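Local coordinates for protein DNA polymerase III subunit delta (Bacillus subtilis, PDB 3ZH9) that probably serves as the delta subunit of the bacterial clamp loader, opening the ring-shaped beta sliding clamp so that it can be loaded onto primed DNA, at residues L49-L54 / L77-N82; E172-L177 / M209-S214; F3-S8 / H137-E142. One frame throughout, in Å; residues are numbered along the deposited sequence.

Contact 1: L49-L54 / L77-N82; sequences LSVFDL and LVIVKN
Leu49 and Leu77 lie side by side on neighbouring parallel strands and point the same way, with Leu49 CD1 3.8 Å from Leu77 CD2 and also near the end of Ile79. Farther along this face the extended Lys81 chain passes Val51, its CE 3.8 Å from Val51 CG1. The other face carries Phe52. With CG beside the backbone N (chi1 -59°), its ring turns an edge to the Ile79 carbonyl oxygen, CD1 3.7 Å from that O, and CE1 comes obliquely to Val78; helix 59-66 covers this side, as expected of a beta-alpha-beta unit. Beyond the strand, Leu54 crosses Val80 tightly, Leu54 CD1 3.5 Å from Val80 CG1. Cutting Leu54 back to an alanine is likely to open a gap beside Val80 and Phe85. At the opposite end a water bridges Ser50 OG and Leu77 O, while Asp65 also binds that hydroxyl. Five backbone hydrogen bonds, from Ser50 N to Leu77 O through to Leu54 N to Lys81 O, knit the strands. The chemistry is thus divided: the backbone ladder joins outermost strand 49-53 to the sheet, and mostly apolar side chains pack against each other on its faces.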
loop_
_atom_site.group_PDB
_atom_site.type_symbol
_atom_site.label_atom_id
_atom_site.label_comp_id
_atom_site.label_asym_id
_atom_site.label_seq_id
_atom_site.Cartn_x
_atom_site.Cartn_y
_atom_site.Cartn_z
ATOM N N LEU A 49 -13.498 -13.548 -18.555
ATOM C CA LEU A 49 -13.140 -12.703 -17.428
ATOM C C LEU A 49 -14.255 -11.712 -17.178
ATOM O O LEU A 49 -14.738 -11.078 -18.109
ATOM C CB LEU A 49 -11.837 -11.964 -17.713
ATOM C CG LEU A 49 -11.417 -10.909 -16.684
ATOM C CD1 LEU A 49 -11.387 -11.485 -15.265
ATOM C CD2 LEU A 49 -10.066 -10.337 -17.057
ATOM N N SER A 50 -14.688 -11.592 -15.930
ATOM C CA SER A 50 -15.693 -10.592 -15.588
ATOM C C SER A 50 -15.335 -9.953 -14.265
ATOM O O SER A 50 -14.925 -10.639 -13.321
ATOM C CB SER A 50 -17.089 -11.205 -15.490
ATOM O OG SER A 50 -17.304 -12.143 -16.521
ATOM N N VAL A 51 -15.495 -8.637 -14.205
ATOM C CA VAL A 51 -15.257 -7.883 -12.989
ATOM C C VAL A 51 -16.506 -7.108 -12.578
ATOM O O VAL A 51 -17.094 -6.369 -13.378
ATOM C CB VAL A 51 -14.129 -6.881 -13.190
ATOM C CG1 VAL A 51 -13.846 -6.149 -11.886
ATOM C CG2 VAL A 51 -12.894 -7.587 -13.723
ATOM N N PHE A 52 -16.917 -7.279 -11.332
ATOM C CA PHE A 52 -18.052 -6.532 -10.812
ATOM C C PHE A 52 -17.640 -5.709 -9.594
ATOM O O PHE A 52 -16.693 -6.059 -8.893
ATOM C CB PHE A 52 -19.192 -7.490 -10.443
ATOM C CG PHE A 52 -19.688 -8.319 -11.603
ATOM C CD1 PHE A 52 -19.039 -9.500 -11.964
ATOM C CD2 PHE A 52 -20.800 -7.915 -12.336
ATOM C CE1 PHE A 52 -19.489 -10.262 -13.025
ATOM C CE2 PHE A 52 -21.257 -8.677 -13.405
ATOM C CZ PHE A 52 -20.601 -9.852 -13.749
ATOM N N ASP A 53 -18.356 -4.614 -9.349
ATOM C CA ASP A 53 -18.150 -3.798 -8.151
ATOM C C ASP A 53 -19.489 -3.699 -7.418
ATOM O O ASP A 53 -20.432 -3.087 -7.913
ATOM C CB ASP A 53 -17.616 -2.414 -8.546
ATOM C CG ASP A 53 -17.260 -1.544 -7.347
ATOM O OD1 ASP A 53 -17.767 -1.794 -6.230
ATOM O OD2 ASP A 53 -16.472 -0.594 -7.536
ATOM N N LEU A 54 -19.580 -4.312 -6.245
ATOM C CA LEU A 54 -20.853 -4.377 -5.538
ATOM C C LEU A 54 -21.329 -3.017 -5.010
ATOM O O LEU A 54 -22.424 -2.910 -4.456
ATOM C CB LEU A 54 -20.789 -5.409 -4.413
ATOM C CG LEU A 54 -20.556 -6.840 -4.900
ATOM C CD1 LEU A 54 -20.611 -7.829 -3.732
ATOM C CD2 LEU A 54 -21.580 -7.209 -5.993
ATOM N N LEU A 77 -12.979 -16.647 -15.026
ATOM C CA LEU A 77 -12.601 -15.876 -13.844
ATOM C C LEU A 77 -13.647 -14.810 -13.558
ATOM O O LEU A 77 -13.967 -14.001 -14.419
ATOM C CB LEU A 77 -11.229 -15.215 -14.026
ATOM C CG LEU A 77 -10.690 -14.358 -12.871
ATOM C CD1 LEU A 77 -10.650 -15.138 -11.550
ATOM C CD2 LEU A 77 -9.300 -13.842 -13.214
ATOM N N VAL A 78 -14.175 -14.802 -12.343
ATOM C CA VAL A 78 -15.190 -13.826 -11.980
ATOM C C VAL A 78 -14.732 -13.086 -10.736
ATOM O O VAL A 78 -14.504 -13.695 -9.686
ATOM C CB VAL A 78 -16.571 -14.469 -11.708
ATOM C CG1 VAL A 78 -17.518 -13.438 -11.091
ATOM C CG2 VAL A 78 -17.171 -15.074 -12.991
ATOM N N ILE A 79 -14.580 -11.773 -10.864
ATOM C CA ILE A 79 -14.093 -10.952 -9.767
ATOM C C ILE A 79 -15.206 -10.060 -9.236
ATOM O O ILE A 79 -15.905 -9.381 -9.996
ATOM C CB ILE A 79 -12.883 -10.116 -10.214
ATOM C CG1 ILE A 79 -11.762 -11.043 -10.683
ATOM C CG2 ILE A 79 -12.401 -9.201 -9.098
ATOM C CD1 ILE A 79 -10.627 -10.316 -11.324
ATOM N N VAL A 80 -15.375 -10.089 -7.923
ATOM C CA VAL A 80 -16.443 -9.361 -7.259
ATOM C C VAL A 80 -15.859 -8.475 -6.175
ATOM O O VAL A 80 -15.475 -8.960 -5.103
ATOM C CB VAL A 80 -17.469 -10.331 -6.637
ATOM C CG1 VAL A 80 -18.546 -9.566 -5.926
ATOM C CG2 VAL A 80 -18.071 -11.196 -7.711
ATOM N N LYS A 81 -15.778 -7.175 -6.457
ATOM C CA LYS A 81 -15.187 -6.227 -5.511
ATOM C C LYS A 81 -16.191 -5.642 -4.518
ATOM O O LYS A 81 -17.377 -5.483 -4.833
ATOM C CB LYS A 81 -14.513 -5.076 -6.260
ATOM C CG LYS A 81 -13.428 -5.493 -7.242
ATOM C CD LYS A 81 -12.905 -4.266 -7.981
ATOM C CE LYS A 81 -11.894 -4.634 -9.049
ATOM N NZ LYS A 81 -11.681 -3.497 -9.993
ATOM N N ASN A 82 -15.693 -5.320 -3.323
ATOM C CA ASN A 82 -16.409 -4.517 -2.321
ATOM C C ASN A 82 -17.684 -5.112 -1.721
ATOM O O ASN A 82 -18.746 -4.488 -1.781
ATOM C CB ASN A 82 -16.727 -3.120 -2.863
ATOM C CG ASN A 82 -15.494 -2.391 -3.353
ATOM O OD1 ASN A 82 -15.548 -1.674 -4.352
ATOM N ND2 ASN A 82 -14.379 -2.574 -2.663
HETATM O O HOH W 1 -16.208 -14.494 -16.328
#

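Contact 2: E172-L177 / M209-S214; sequences EHLVLL and MLVARS. With SO4 (sulfate ion), chain M; SO4 (sulfate ion), chain H.
Arg213 rests one face of its guanidinium on Leu177 while meeting two sulfate ions, one through its side chain and the other through its backbone. The setting is a junction of helices: helix 168-177 ends here, against the linker that leaves helix 204-210 and caps helix 215-227. This is consistent with the passage from the helical lid of an AAA+ module into the C-terminal domain of a clamp-loader subunit.

Leu177 CD2 sits 3.6 Å above the guanidinium plane, toward its rim, and the two side chains cross at about a right angle. A bend at chi3 (-69°) brings the Arg213 head back over this methyl and directs NH2 at the sulfate of chain M, whose O2 lies 2.6 Å from NH2 at the guanidinium edge. Leu176 CD2 approaches Arg213 NH1 obliquely at 4.1 Å. The second sulfate, of chain H, accepts the backbone N-H of Arg213, with N to O2 2.6 Å. Both ions probably come from the crystallisation liquor, yet they mark a place where an arginine side chain and a backbone amide can each hold an anion.

The other branch of Leu177 faces the buried side: its CD1 is 3.9 Å from Val211 CG1. That same valine methyl also receives Leu174 CD1, at 3.9 Å and from about a right angle, so Val211 wedges against two leucines one helical turn apart. Helix 182-195 packs on Leu174 from beyond.

At the end of the linker Ser214 does double duty. Its OG, in the crowded position between backbone N and carbonyl carbon, caps Gln217 N of the next helix, and its own N-H runs almost straight (178°) to Leu177 O at the end of helix 168-177, with N to O 3.0 Å.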
loop_
_atom_site.group_PDB
_atom_site.type_symbol
_atom_site.label_atom_id
_atom_site.label_comp_id
_atom_site.label_asym_id
_atom_site.label_seq_id
_atom_site.Cartn_x
_atom_site.Cartn_y
_atom_site.Cartn_z
ATOM N N GLU A 172 16.275 -4.726 6.010
ATOM C CA GLU A 172 15.905 -3.577 6.810
ATOM C C GLU A 172 16.330 -2.295 6.117
ATOM O O GLU A 172 15.627 -1.292 6.155
ATOM C CB GLU A 172 16.555 -3.660 8.196
ATOM C CG GLU A 172 15.847 -4.646 9.122
ATOM C CD GLU A 172 16.586 -4.872 10.429
ATOM O OE1 GLU A 172 17.811 -4.624 10.467
ATOM O OE2 GLU A 172 15.936 -5.301 11.413
ATOM N N HIS A 173 17.497 -2.325 5.499
ATOM C CA HIS A 173 17.979 -1.137 4.811
ATOM C C HIS A 173 17.119 -0.815 3.589
ATOM O O HIS A 173 16.810 0.344 3.314
ATOM C CB HIS A 173 19.431 -1.290 4.397
ATOM C CG HIS A 173 20.067 0.010 4.022
ATOM N ND1 HIS A 173 20.541 0.272 2.757
ATOM C CD2 HIS A 173 20.260 1.140 4.742
ATOM C CE1 HIS A 173 21.025 1.505 2.716
ATOM N NE2 HIS A 173 20.868 2.049 3.908
ATOM N N LEU A 174 16.717 -1.852 2.872
ATOM C CA LEU A 174 15.853 -1.689 1.713
ATOM C C LEU A 174 14.540 -1.035 2.130
ATOM O O LEU A 174 14.083 -0.070 1.522
ATOM C CB LEU A 174 15.586 -3.053 1.051
ATOM C CG LEU A 174 14.532 -2.965 -0.067
ATOM C CD1 LEU A 174 14.928 -1.894 -1.065
ATOM C CD2 LEU A 174 14.395 -4.294 -0.762
ATOM N N VAL A 175 13.939 -1.576 3.179
ATOM C CA VAL A 175 12.692 -1.045 3.711
ATOM C C VAL A 175 12.823 0.427 4.129
ATOM O O VAL A 175 11.936 1.237 3.886
ATOM C CB VAL A 175 12.201 -1.921 4.889
ATOM C CG1 VAL A 175 11.077 -1.223 5.702
ATOM C CG2 VAL A 175 11.757 -3.271 4.370
ATOM N N LEU A 176 13.941 0.774 4.748
ATOM C CA LEU A 176 14.228 2.168 5.085
ATOM C C LEU A 176 14.265 3.071 3.838
ATOM O O LEU A 176 13.706 4.170 3.832
ATOM C CB LEU A 176 15.583 2.256 5.801
ATOM C CG LEU A 176 16.154 3.663 6.030
ATOM C CD1 LEU A 176 15.501 4.304 7.236
ATOM C CD2 LEU A 176 17.662 3.622 6.222
ATOM N N LEU A 177 14.949 2.603 2.797
ATOM C CA LEU A 177 15.208 3.406 1.611
ATOM C C LEU A 177 13.926 3.761 0.872
ATOM O O LEU A 177 13.807 4.837 0.298
ATOM C CB LEU A 177 16.160 2.670 0.655
ATOM C CG LEU A 177 17.638 2.597 1.051
ATOM C CD1 LEU A 177 18.379 1.639 0.122
ATOM C CD2 LEU A 177 18.290 3.973 1.052
ATOM N N MET A 209 24.036 -0.048 -3.502
ATOM C CA MET A 209 24.523 0.440 -4.788
ATOM C C MET A 209 23.371 0.603 -5.772
ATOM O O MET A 209 23.348 1.543 -6.563
ATOM C CB MET A 209 25.651 -0.424 -5.361
ATOM C CG MET A 209 25.245 -1.780 -5.881
ATOM S SD MET A 209 26.689 -2.700 -6.545
ATOM C CE MET A 209 27.576 -3.042 -5.030
ATOM N N LEU A 210 22.394 -0.287 -5.696
ATOM C CA LEU A 210 21.365 -0.292 -6.730
ATOM C C LEU A 210 20.140 0.566 -6.391
ATOM O O LEU A 210 19.547 1.164 -7.282
ATOM C CB LEU A 210 20.945 -1.724 -7.068
ATOM C CG LEU A 210 20.090 -1.868 -8.336
ATOM C CD1 LEU A 210 20.907 -1.584 -9.618
ATOM C CD2 LEU A 210 19.467 -3.254 -8.392
ATOM N N VAL A 211 19.784 0.654 -5.109
ATOM C CA VAL A 211 18.470 1.187 -4.720
ATOM C C VAL A 211 18.582 2.616 -4.232
ATOM O O VAL A 211 19.244 2.880 -3.220
ATOM C CB VAL A 211 17.810 0.352 -3.607
ATOM C CG1 VAL A 211 16.471 0.968 -3.174
ATOM C CG2 VAL A 211 17.609 -1.091 -4.036
ATOM N N ALA A 212 17.950 3.542 -4.956
ATOM C CA ALA A 212 18.033 4.957 -4.598
ATOM C C ALA A 212 17.071 5.301 -3.456
ATOM O O ALA A 212 15.910 4.885 -3.454
ATOM C CB ALA A 212 17.746 5.843 -5.811
ATOM N N ARG A 213 17.558 6.073 -2.495
ATOM C CA ARG A 213 16.706 6.585 -1.425
ATOM C C ARG A 213 15.577 7.383 -2.050
ATOM O O ARG A 213 15.818 8.282 -2.852
ATOM C CB ARG A 213 17.531 7.451 -0.490
ATOM C CG ARG A 213 16.888 7.706 0.854
ATOM C CD ARG A 213 17.846 8.467 1.776
ATOM N NE ARG A 213 18.971 7.619 2.165
ATOM C CZ ARG A 213 19.119 7.061 3.367
ATOM N NH1 ARG A 213 18.222 7.268 4.329
ATOM N NH2 ARG A 213 20.176 6.300 3.611
ATOM N N SER A 214 14.339 7.039 -1.717
ATOM C CA SER A 214 13.188 7.717 -2.314
ATOM C C SER A 214 13.131 9.211 -1.932
ATOM O O SER A 214 13.656 9.628 -0.890
ATOM C CB SER A 214 11.876 7.020 -1.928
ATOM O OG SER A 214 11.514 7.333 -0.596
HETATM S S SO4 M . 22.937 4.463 1.420
HETATM O O1 SO4 M . 22.060 3.380 0.934
HETATM O O2 SO4 M . 22.310 5.141 2.556
HETATM O O3 SO4 M . 23.175 5.447 0.361
HETATM O O4 SO4 M . 24.229 3.906 1.825
HETATM S S SO4 H . 21.050 7.187 -3.126
HETATM O O1 SO4 H . 22.104 6.199 -3.397
HETATM O O2 SO4 H . 20.118 6.611 -2.164
HETATM O O3 SO4 H . 20.321 7.524 -4.351
HETATM O O4 SO4 H . 21.674 8.390 -2.568
#

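Contact 3: F3-S8 / H137-E142; sequences FDVWKS and HAFMME
Val5 lays its CG2 methyl over one face of the Phe139 ring, a CH-pi contact 4.0 Å from the ring centroid and 28° off the ring normal. The two side chains slide past each other in opposite directions, and the methyl comes within 3.6 Å of Phe139 CE1. The same CG2 reaches Met141, 3.7 Å from its CG, so a single valine branch fills the space between two residues that alternate with Met140 on the strand. Met141 SD joins in, 3.8 Å from Val5 CG2. At the rim of the Phe139 ring the contact is looser: Ser8 OG lies near the ring plane, 4.2 Å from CE2. Asp4 also comes to this edge, but its approach is too close in the model to be relied on.

The phenylalanine ring reaches the helix because its CG stands anti to the backbone N (chi1 -166°). Strand 139-142 is itself fixed by backbone hydrogen bonds to strand 17-21, from Phe139 to Val17 and Cys19 and from Met141 to Cys19 and Tyr21, and Tyr18 meets the Phe139 ring. On the helix side, Thr31 of helix 25-39 touches both Val5 and Met141 and takes a hydrogen bond with Trp6 NE1, which ties helix 2-10 to its neighbour. Arg34 adds a cation-pi contact to Trp6.

The helix and strand axes approach to 9.3 Å, an N-terminal helix covering one of the two outermost strands of a five-stranded parallel sheet. The strand order 5-1-4-3-2, with 139-142 at one edge beside 17-21, is that of the AAA+ branch of P-loop NTPase folds.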
loop_
_atom_site.group_PDB
_atom_site.type_symbol
_atom_site.label_atom_id
_atom_site.label_comp_id
_atom_site.label_asym_id
_atom_site.label_seq_id
_atom_site.Cartn_x
_atom_site.Cartn_y
_atom_site.Cartn_z
ATOM N N PHE A 3 1.969 -15.178 0.330
ATOM C CA PHE A 3 2.923 -16.125 -0.247
ATOM C C PHE A 3 2.347 -17.539 -0.444
ATOM O O PHE A 3 2.681 -18.233 -1.400
ATOM C CB PHE A 3 4.200 -16.139 0.590
ATOM C CG PHE A 3 4.881 -14.804 0.636
ATOM C CD1 PHE A 3 5.373 -14.241 -0.515
ATOM C CD2 PHE A 3 5.002 -14.103 1.820
ATOM C CE1 PHE A 3 5.992 -12.993 -0.503
ATOM C CE2 PHE A 3 5.635 -12.856 1.843
ATOM C CZ PHE A 3 6.122 -12.310 0.681
ATOM N N ASP A 4 1.451 -17.939 0.442
ATOM C CA ASP A 4 0.798 -19.246 0.343
ATOM C C ASP A 4 0.008 -19.291 -0.969
ATOM O O ASP A 4 0.173 -20.197 -1.784
ATOM C CB ASP A 4 -0.094 -19.441 1.567
ATOM C CG ASP A 4 -0.967 -20.704 1.498
ATOM O OD1 ASP A 4 -0.476 -21.814 1.177
ATOM O OD2 ASP A 4 -2.171 -20.574 1.808
ATOM N N VAL A 5 -0.831 -18.286 -1.179
ATOM C CA VAL A 5 -1.558 -18.174 -2.426
ATOM C C VAL A 5 -0.619 -18.138 -3.639
ATOM O O VAL A 5 -0.812 -18.897 -4.584
ATOM C CB VAL A 5 -2.520 -16.972 -2.425
ATOM C CG1 VAL A 5 -3.236 -16.829 -3.797
ATOM C CG2 VAL A 5 -3.539 -17.148 -1.330
ATOM N N TRP A 6 0.407 -17.288 -3.614
ATOM C CA TRP A 6 1.267 -17.147 -4.794
ATOM C C TRP A 6 1.943 -18.456 -5.160
ATOM O O TRP A 6 1.976 -18.841 -6.324
ATOM C CB TRP A 6 2.311 -16.036 -4.618
ATOM C CG TRP A 6 1.711 -14.651 -4.502
ATOM C CD1 TRP A 6 0.379 -14.324 -4.511
ATOM C CD2 TRP A 6 2.425 -13.416 -4.349
ATOM N NE1 TRP A 6 0.223 -12.964 -4.371
ATOM C CE2 TRP A 6 1.465 -12.385 -4.268
ATOM C CE3 TRP A 6 3.782 -13.084 -4.276
ATOM C CZ2 TRP A 6 1.822 -11.044 -4.127
ATOM C CZ3 TRP A 6 4.134 -11.745 -4.133
ATOM C CH2 TRP A 6 3.160 -10.747 -4.058
ATOM N N LYS A 7 2.467 -19.145 -4.154
ATOM C CA LYS A 7 3.100 -20.441 -4.354
ATOM C C LYS A 7 2.104 -21.495 -4.859
ATOM O O LYS A 7 2.430 -22.286 -5.742
ATOM C CB LYS A 7 3.740 -20.898 -3.044
ATOM C CG LYS A 7 4.635 -22.113 -3.140
ATOM C CD LYS A 7 5.217 -22.421 -1.764
ATOM C CE LYS A 7 6.215 -23.568 -1.802
ATOM N NZ LYS A 7 7.454 -23.213 -2.551
ATOM N N SER A 8 0.898 -21.498 -4.299
ATOM C CA SER A 8 -0.163 -22.415 -4.744
ATOM C C SER A 8 -0.477 -22.243 -6.234
ATOM O O SER A 8 -0.553 -23.218 -6.981
ATOM C CB SER A 8 -1.455 -22.184 -3.953
ATOM O OG SER A 8 -1.331 -22.699 -2.656
ATOM N N HIS A 137 -15.628 -22.341 3.086
ATOM C CA HIS A 137 -15.600 -22.706 1.672
ATOM C C HIS A 137 -14.596 -21.944 0.800
ATOM O O HIS A 137 -14.205 -22.430 -0.259
ATOM C CB HIS A 137 -16.991 -22.543 1.072
ATOM C CG HIS A 137 -17.991 -23.509 1.613
ATOM N ND1 HIS A 137 -17.960 -24.854 1.315
ATOM C CD2 HIS A 137 -19.059 -23.327 2.424
ATOM C CE1 HIS A 137 -18.966 -25.459 1.918
ATOM N NE2 HIS A 137 -19.650 -24.554 2.595
ATOM N N ALA A 138 -14.189 -20.753 1.225
ATOM C CA ALA A 138 -13.259 -19.959 0.430
ATOM C C ALA A 138 -11.818 -20.117 0.915
ATOM O O ALA A 138 -11.585 -20.379 2.087
ATOM C CB ALA A 138 -13.667 -18.489 0.434
ATOM N N PHE A 139 -10.866 -19.976 -0.006
ATOM C CA PHE A 139 -9.457 -19.776 0.325
ATOM C C PHE A 139 -9.315 -18.334 0.774
ATOM O O PHE A 139 -9.350 -17.407 -0.044
ATOM C CB PHE A 139 -8.559 -20.042 -0.902
ATOM C CG PHE A 139 -7.073 -20.182 -0.581
ATOM C CD1 PHE A 139 -6.490 -19.503 0.488
ATOM C CD2 PHE A 139 -6.253 -20.993 -1.375
ATOM C CE1 PHE A 139 -5.114 -19.643 0.768
ATOM C CE2 PHE A 139 -4.878 -21.142 -1.105
ATOM C CZ PHE A 139 -4.311 -20.465 -0.031
ATOM N N MET A 140 -9.145 -18.150 2.076
ATOM C CA MET A 140 -9.048 -16.815 2.676
ATOM C C MET A 140 -7.604 -16.362 2.582
ATOM O O MET A 140 -6.698 -17.145 2.808
ATOM C CB MET A 140 -9.448 -16.848 4.161
ATOM C CG MET A 140 -10.823 -17.437 4.469
ATOM S SD MET A 140 -12.208 -16.422 3.880
ATOM C CE MET A 140 -11.921 -14.838 4.673
ATOM N N MET A 141 -7.392 -15.104 2.234
ATOM C CA MET A 141 -6.054 -14.546 2.222
ATOM C C MET A 141 -6.119 -13.130 2.747
ATOM O O MET A 141 -6.843 -12.281 2.224
ATOM C CB MET A 141 -5.480 -14.552 0.816
ATOM C CG MET A 141 -4.032 -14.118 0.751
ATOM S SD MET A 141 -3.598 -13.376 -0.842
ATOM C CE MET A 141 -4.344 -11.744 -0.773
ATOM N N GLU A 142 -5.367 -12.868 3.795
ATOM C CA GLU A 142 -5.351 -11.524 4.338
ATOM C C GLU A 142 -4.122 -10.769 3.861
ATOM O O GLU A 142 -3.003 -11.247 4.035
ATOM C CB GLU A 142 -5.349 -11.578 5.858
ATOM C CG GLU A 142 -5.238 -10.217 6.482
ATOM C CD GLU A 142 -5.068 -10.304 7.976
ATOM O OE1 GLU A 142 -4.391 -11.248 8.436
ATOM O OE2 GLU A 142 -5.613 -9.436 8.682
#

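Contacts 1 and 3 belong to one parallel sheet, at its two outermost strands: contact 1 pairs strand 49-53 with its inner neighbour, while contact 3 lays helix 2-10 over strand 139-142. Their centres are 18 Å apart and their nearest atoms about 11 Å, and helix 25-39 touches both. In sequence, contact 1 falls between the two segments of contact 3. Contact 2 follows later in the chain, in a mainly helical region, with its centre 29 Å from contact 3 and 36 Å from contact 1, on the opposite side of the chain's centre from the latter. The sulfates at contact 2 and the glycerol beside Val51 in contact 1 probably come from the crystallisation liquor.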